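Local coordinates for putative serine phosphatase (Pseudomonas aeruginosa, PDB 6K4E), which probably removes phosphate groups as the PP2C-type phosphatase of the SiaABC threonine phosphorylation pathway, which controls biofilm formation in response to carbon availability, at residues R183-A188 against I223-A228; D104-G109 against V176-R181. All blocks are in the same frame, centred on the assembly; numbering follows the deposited sequence.

From the N terminus, strand 105-113, which ends on the magnesium ligands D112 and C113, is followed by helices 117-138 and 143-157. Strand 171-179 then returns beside it, and contact 2 closes this long helical excursion. A tight turn leads straight into strand 184-190. The chain next crosses to the second sheet for strands 194-197 and 202-205, and 223-226 brings it back along 184-190, closing contact 1. The two contacts follow in series, neither nested nor crossed. Their centres lie about 9 Å apart and they join directly, since W177 and A186 share a backbone hydrogen bond, so together they tie four neighbouring strands into one antiparallel sheet.

Contact 1. Residues R183-A188 against I223-A228; sequences RQLAFA and IEVPLA
The carbonyl oxygen of L185 is gripped twice by the neighbouring strand: V225 N gives it a hydrogen bond of 3.0 Å, and E224 CA adds a CH···O contact at 3.2 Å. V225 returns the bond through its own oxygen, which takes L185 N almost straight, with an angle of 175° at the hydrogen. The next such pair is F187 with I223, where I223 N reaches F187 O at 2.8 Å. P226 costs this ladder nothing: at a non-hydrogen-bonded position its nitrogen faces away from strand 184-190, and the next bond runs from L227 N to R183 O, with the donor above the carbonyl plane. R183 and Q184 both face D179 in a G1 beta bulge.

On one face, L185 and V225 lie side by side. With CG anti to the backbone nitrogen (chi1 -175°), L185 splits its methyls between two partners: CD2 lies 3.8 Å from V225 CG2, and CD1 meets L227 CD1 at 3.9 Å, the two leucines crossing nearly at right angles. F187 and I223 continue this apolar row, which L205 and F298 cover from the opposing sheet. Branched and aromatic residues suit it by filling the sandwich interior. The other face carries A186, small enough to fit beneath P143 of helix 143-157 while its CB touches the stem of E224, CG, at 4.0 Å. E224 is exposed, and its carboxylate lies alongside the end of Q184. Backbone bonds thus fix the strand's position, while the side chains give this edge strand one apolar face and one that can carry charge.

Contact 2. Residues D104-G109 against V176-R181; sequences DGYLIG and VWVDRR
Y106 meets V178 across the strands with its whole ring. Its CB leaves the backbone on the same face as V178, and chi1 of 54° sets CG between the backbone nitrogen and carbonyl, which lays the ring over the valine. V178 CB sits 3.9 Å from the ring centroid and 13° off its normal, a CH-pi contact. CD1 and CZ also lie against V178, and CE1 touches V178 CG2 at 3.6 Å, whereas CD2 and CE2 share R180 CD, which is 3.7 Å from CE2 and near the ring plane. The hydroxyl oxygen ends beside both methyls of V178. Y106 O accepts V178 N at 2.8 Å, and Y106 N is bonded to V178 O.

W177 lies on the opposite face, its six-membered ring running along the backbone of G105 and Y106. G105 suits this place because a CB would run into V178 O and crowd the W177 ring; its CA already lies 3.1 Å from V178 O. The indole edge meets the carboxylate of D104, which R141 holds by a salt bridge. With F298 against Y106 and P143 against W177, the pairing forms part of one sheet of a two-sheet sandwich with helices packed outside, the architecture of the PP2C fold.

Contact 1. Residues R183-A188 against I223-A228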
loop_
_atom_site.group_PDB
_atom_site.type_symbol
_atom_site.label_atom_id
_atom_site.label_comp_id
_atom_site.label_asym_id
_atom_site.label_seq_id
_atom_site.Cartn_x
_atom_site.Cartn_y
_atom_site.Cartn_z
ATOM N N ARG B 183 -13.565 -14.741 -28.892
ATOM C CA ARG B 183 -14.868 -14.926 -28.269
ATOM C C ARG B 183 -14.841 -15.986 -27.166
ATOM O O ARG B 183 -15.539 -16.998 -27.246
ATOM C CB ARG B 183 -15.974 -15.186 -29.309
ATOM C CG ARG B 183 -16.962 -14.035 -29.369
ATOM C CD ARG B 183 -16.972 -13.336 -30.707
ATOM N NE ARG B 183 -18.338 -12.957 -31.070
ATOM C CZ ARG B 183 -18.648 -12.061 -32.001
ATOM N NH1 ARG B 183 -17.691 -11.433 -32.672
ATOM N NH2 ARG B 183 -19.920 -11.778 -32.260
ATOM N N GLN B 184 -13.981 -15.765 -26.146
ATOM C CA GLN B 184 -13.913 -16.671 -25.005
ATOM C C GLN B 184 -13.378 -15.951 -23.797
ATOM O O GLN B 184 -12.674 -14.955 -23.904
ATOM C CB GLN B 184 -13.221 -18.028 -25.295
ATOM C CG GLN B 184 -11.716 -18.113 -25.283
ATOM C CD GLN B 184 -11.303 -19.573 -25.242
ATOM O OE1 GLN B 184 -10.538 -20.015 -24.379
ATOM N NE2 GLN B 184 -11.842 -20.373 -26.144
ATOM N N LEU B 185 -13.804 -16.413 -22.639
ATOM C CA LEU B 185 -13.497 -15.802 -21.357
ATOM C C LEU B 185 -12.685 -16.771 -20.513
ATOM O O LEU B 185 -12.958 -17.971 -20.535
ATOM C CB LEU B 185 -14.866 -15.529 -20.702
ATOM C CG LEU B 185 -14.955 -14.788 -19.402
ATOM C CD1 LEU B 185 -16.162 -13.858 -19.418
ATOM C CD2 LEU B 185 -15.062 -15.764 -18.228
ATOM N N ALA B 186 -11.681 -16.251 -19.772
ATOM C CA ALA B 186 -10.913 -17.089 -18.864
ATOM C C ALA B 186 -11.112 -16.500 -17.484
ATOM O O ALA B 186 -10.973 -15.296 -17.325
ATOM C CB ALA B 186 -9.437 -17.086 -19.249
ATOM N N PHE B 187 -11.502 -17.314 -16.514
ATOM C CA PHE B 187 -11.720 -16.853 -15.144
ATOM C C PHE B 187 -10.917 -17.677 -14.147
ATOM O O PHE B 187 -10.841 -18.894 -14.268
ATOM C CB PHE B 187 -13.238 -16.903 -14.771
ATOM C CG PHE B 187 -13.521 -16.829 -13.278
ATOM C CD1 PHE B 187 -13.314 -15.646 -12.566
ATOM C CD2 PHE B 187 -13.925 -17.955 -12.576
ATOM C CE1 PHE B 187 -13.507 -15.604 -11.175
ATOM C CE2 PHE B 187 -14.131 -17.899 -11.198
ATOM C CZ PHE B 187 -13.939 -16.730 -10.515
ATOM N N ALA B 188 -10.346 -17.021 -13.148
ATOM C CA ALA B 188 -9.660 -17.704 -12.045
ATOM C C ALA B 188 -9.958 -16.927 -10.784
ATOM O O ALA B 188 -9.857 -15.710 -10.787
ATOM C CB ALA B 188 -8.161 -17.792 -12.290
ATOM N N ILE B 223 -10.839 -21.258 -15.780
ATOM C CA ILE B 223 -12.071 -21.850 -16.240
ATOM C C ILE B 223 -12.375 -21.061 -17.494
ATOM O O ILE B 223 -12.588 -19.851 -17.433
ATOM C CB ILE B 223 -13.192 -21.765 -15.176
ATOM C CG1 ILE B 223 -12.807 -22.599 -13.924
ATOM C CG2 ILE B 223 -14.551 -22.216 -15.777
ATOM C CD1 ILE B 223 -13.586 -22.232 -12.641
ATOM N N GLU B 224 -12.404 -21.750 -18.617
ATOM C CA GLU B 224 -12.612 -21.101 -19.898
ATOM C C GLU B 224 -13.936 -21.432 -20.482
ATOM O O GLU B 224 -14.241 -22.598 -20.721
ATOM C CB GLU B 224 -11.469 -21.399 -20.868
ATOM C CG GLU B 224 -10.126 -20.880 -20.401
ATOM C CD GLU B 224 -8.991 -21.410 -21.245
ATOM O OE1 GLU B 224 -8.546 -22.553 -20.993
ATOM O OE2 GLU B 224 -8.570 -20.695 -22.180
ATOM N N VAL B 225 -14.739 -20.393 -20.689
ATOM C CA VAL B 225 -16.073 -20.516 -21.230
ATOM C C VAL B 225 -16.224 -19.797 -22.561
ATOM O O VAL B 225 -15.578 -18.771 -22.759
ATOM C CB VAL B 225 -17.188 -20.108 -20.226
ATOM C CG1 VAL B 225 -17.331 -21.141 -19.100
ATOM C CG2 VAL B 225 -16.989 -18.691 -19.683
ATOM N N PRO B 226 -17.091 -20.283 -23.479
ATOM C CA PRO B 226 -17.336 -19.518 -24.709
ATOM C C PRO B 226 -17.941 -18.169 -24.318
ATOM O O PRO B 226 -18.560 -18.045 -23.259
ATOM C CB PRO B 226 -18.337 -20.392 -25.478
ATOM C CG PRO B 226 -18.973 -21.246 -24.462
ATOM C CD PRO B 226 -17.957 -21.484 -23.410
ATOM N N LEU B 227 -17.725 -17.145 -25.118
ATOM C CA LEU B 227 -18.252 -15.822 -24.780
ATOM C C LEU B 227 -19.392 -15.567 -25.729
ATOM O O LEU B 227 -19.168 -15.413 -26.929
ATOM C CB LEU B 227 -17.119 -14.788 -24.902
ATOM C CG LEU B 227 -17.336 -13.366 -24.451
ATOM C CD1 LEU B 227 -17.646 -13.301 -22.979
ATOM C CD2 LEU B 227 -16.084 -12.554 -24.730
ATOM N N ALA B 228 -20.623 -15.639 -25.207
ATOM C CA ALA B 228 -21.822 -15.506 -26.011
ATOM C C ALA B 228 -22.423 -14.122 -25.859
ATOM O O ALA B 228 -22.468 -13.606 -24.751
ATOM C CB ALA B 228 -22.840 -16.580 -25.627
#

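Contact 2. Residues D104-G109 against V176-R181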
loop_
_atom_site.group_PDB
_atom_site.type_symbol
_atom_site.label_atom_id
_atom_site.label_comp_id
_atom_site.label_asym_id
_atom_site.label_seq_id
_atom_site.Cartn_x
_atom_site.Cartn_y
_atom_site.Cartn_z
ATOM N N ASP B 104 -7.195 -6.714 -28.070
ATOM C CA ASP B 104 -7.934 -7.945 -28.317
ATOM C C ASP B 104 -8.948 -8.340 -27.228
ATOM O O ASP B 104 -9.684 -9.300 -27.422
ATOM C CB ASP B 104 -6.942 -9.093 -28.572
ATOM C CG ASP B 104 -6.037 -9.432 -27.410
ATOM O OD1 ASP B 104 -5.563 -8.488 -26.723
ATOM O OD2 ASP B 104 -5.741 -10.632 -27.222
ATOM N N GLY B 105 -8.987 -7.593 -26.124
ATOM C CA GLY B 105 -9.888 -7.838 -25.013
ATOM C C GLY B 105 -9.490 -7.086 -23.763
ATOM O O GLY B 105 -8.775 -6.092 -23.844
ATOM N N TYR B 106 -9.941 -7.542 -22.584
ATOM C CA TYR B 106 -9.584 -6.835 -21.355
ATOM C C TYR B 106 -9.518 -7.720 -20.160
ATOM O O TYR B 106 -10.196 -8.772 -20.094
ATOM C CB TYR B 106 -10.534 -5.641 -21.086
ATOM C CG TYR B 106 -12.003 -5.999 -21.072
ATOM C CD1 TYR B 106 -12.648 -6.333 -19.888
ATOM C CD2 TYR B 106 -12.764 -5.949 -22.239
ATOM C CE1 TYR B 106 -14.012 -6.648 -19.873
ATOM C CE2 TYR B 106 -14.111 -6.292 -22.240
ATOM C CZ TYR B 106 -14.738 -6.613 -21.050
ATOM O OH TYR B 106 -16.078 -6.945 -21.062
ATOM N N LEU B 107 -8.753 -7.244 -19.169
ATOM C CA LEU B 107 -8.625 -7.899 -17.882
ATOM C C LEU B 107 -9.460 -7.111 -16.919
ATOM O O LEU B 107 -9.351 -5.905 -16.874
ATOM C CB LEU B 107 -7.166 -7.944 -17.416
ATOM C CG LEU B 107 -6.924 -8.553 -16.026
ATOM C CD1 LEU B 107 -7.084 -10.105 -16.035
ATOM C CD2 LEU B 107 -5.586 -8.181 -15.540
ATOM N N ILE B 108 -10.303 -7.794 -16.146
ATOM C CA ILE B 108 -11.184 -7.152 -15.170
ATOM C C ILE B 108 -11.266 -8.025 -13.905
ATOM O O ILE B 108 -11.325 -9.247 -14.000
ATOM C CB ILE B 108 -12.521 -6.834 -15.845
ATOM C CG1 ILE B 108 -13.374 -5.865 -15.012
ATOM C CG2 ILE B 108 -13.292 -8.111 -16.244
ATOM C CD1 ILE B 108 -14.635 -5.158 -15.826
ATOM N N GLY B 109 -11.255 -7.410 -12.741
ATOM C CA GLY B 109 -11.312 -8.183 -11.506
ATOM C C GLY B 109 -11.682 -7.425 -10.251
ATOM O O GLY B 109 -11.768 -6.203 -10.266
ATOM N N VAL B 176 -10.798 -11.980 -14.468
ATOM C CA VAL B 176 -11.326 -12.447 -15.743
ATOM C C VAL B 176 -10.579 -11.837 -16.934
ATOM O O VAL B 176 -10.469 -10.615 -17.026
ATOM C CB VAL B 176 -12.848 -12.133 -15.817
ATOM C CG1 VAL B 176 -13.428 -12.468 -17.182
ATOM C CG2 VAL B 176 -13.643 -12.837 -14.711
ATOM N N TRP B 177 -10.144 -12.677 -17.879
ATOM C CA TRP B 177 -9.614 -12.183 -19.140
ATOM C C TRP B 177 -10.746 -12.383 -20.177
ATOM O O TRP B 177 -11.125 -13.520 -20.459
ATOM C CB TRP B 177 -8.302 -12.893 -19.578
ATOM C CG TRP B 177 -8.006 -12.695 -21.037
ATOM C CD1 TRP B 177 -8.134 -13.625 -22.021
ATOM C CD2 TRP B 177 -7.640 -11.467 -21.689
ATOM N NE1 TRP B 177 -7.812 -13.071 -23.238
ATOM C CE2 TRP B 177 -7.543 -11.741 -23.071
ATOM C CE3 TRP B 177 -7.320 -10.174 -21.237
ATOM C CZ2 TRP B 177 -7.209 -10.756 -24.010
ATOM C CZ3 TRP B 177 -6.961 -9.211 -22.163
ATOM C CH2 TRP B 177 -6.917 -9.502 -23.533
ATOM N N VAL B 178 -11.323 -11.277 -20.673
ATOM C CA VAL B 178 -12.382 -11.280 -21.689
ATOM C C VAL B 178 -11.696 -11.173 -23.028
ATOM O O VAL B 178 -11.196 -10.107 -23.367
ATOM C CB VAL B 178 -13.403 -10.127 -21.492
ATOM C CG1 VAL B 178 -14.460 -10.097 -22.606
ATOM C CG2 VAL B 178 -14.055 -10.213 -20.123
ATOM N N ASP B 179 -11.591 -12.276 -23.750
ATOM C CA ASP B 179 -10.932 -12.267 -25.051
ATOM C C ASP B 179 -11.999 -12.034 -26.127
ATOM O O ASP B 179 -12.599 -12.976 -26.612
ATOM C CB ASP B 179 -10.158 -13.582 -25.250
ATOM C CG ASP B 179 -9.196 -13.602 -26.401
ATOM O OD1 ASP B 179 -9.480 -12.934 -27.431
ATOM O OD2 ASP B 179 -8.217 -14.362 -26.331
ATOM N N ARG B 180 -12.246 -10.774 -26.481
ATOM C CA ARG B 180 -13.266 -10.405 -27.469
ATOM C C ARG B 180 -12.989 -10.977 -28.866
ATOM O O ARG B 180 -13.903 -11.524 -29.489
ATOM C CB ARG B 180 -13.462 -8.878 -27.498
ATOM C CG ARG B 180 -14.042 -8.309 -26.181
ATOM C CD ARG B 180 -13.579 -6.895 -25.875
ATOM N NE ARG B 180 -14.176 -5.916 -26.785
ATOM C CZ ARG B 180 -13.529 -5.316 -27.782
ATOM N NH1 ARG B 180 -12.242 -5.571 -27.997
ATOM N NH2 ARG B 180 -14.161 -4.451 -28.564
ATOM N N ARG B 181 -11.721 -10.929 -29.308
ATOM C CA ARG B 181 -11.213 -11.419 -30.597
ATOM C C ARG B 181 -11.470 -12.942 -30.808
ATOM O O ARG B 181 -11.885 -13.358 -31.886
ATOM C CB ARG B 181 -9.703 -11.120 -30.671
ATOM C CG ARG B 181 -9.078 -11.328 -32.040
ATOM C CD ARG B 181 -7.561 -11.221 -32.040
ATOM N NE ARG B 181 -6.920 -12.316 -31.299
ATOM C CZ ARG B 181 -6.464 -13.447 -31.838
ATOM N NH1 ARG B 181 -6.562 -13.659 -33.147
ATOM N NH2 ARG B 181 -5.904 -14.375 -31.071
#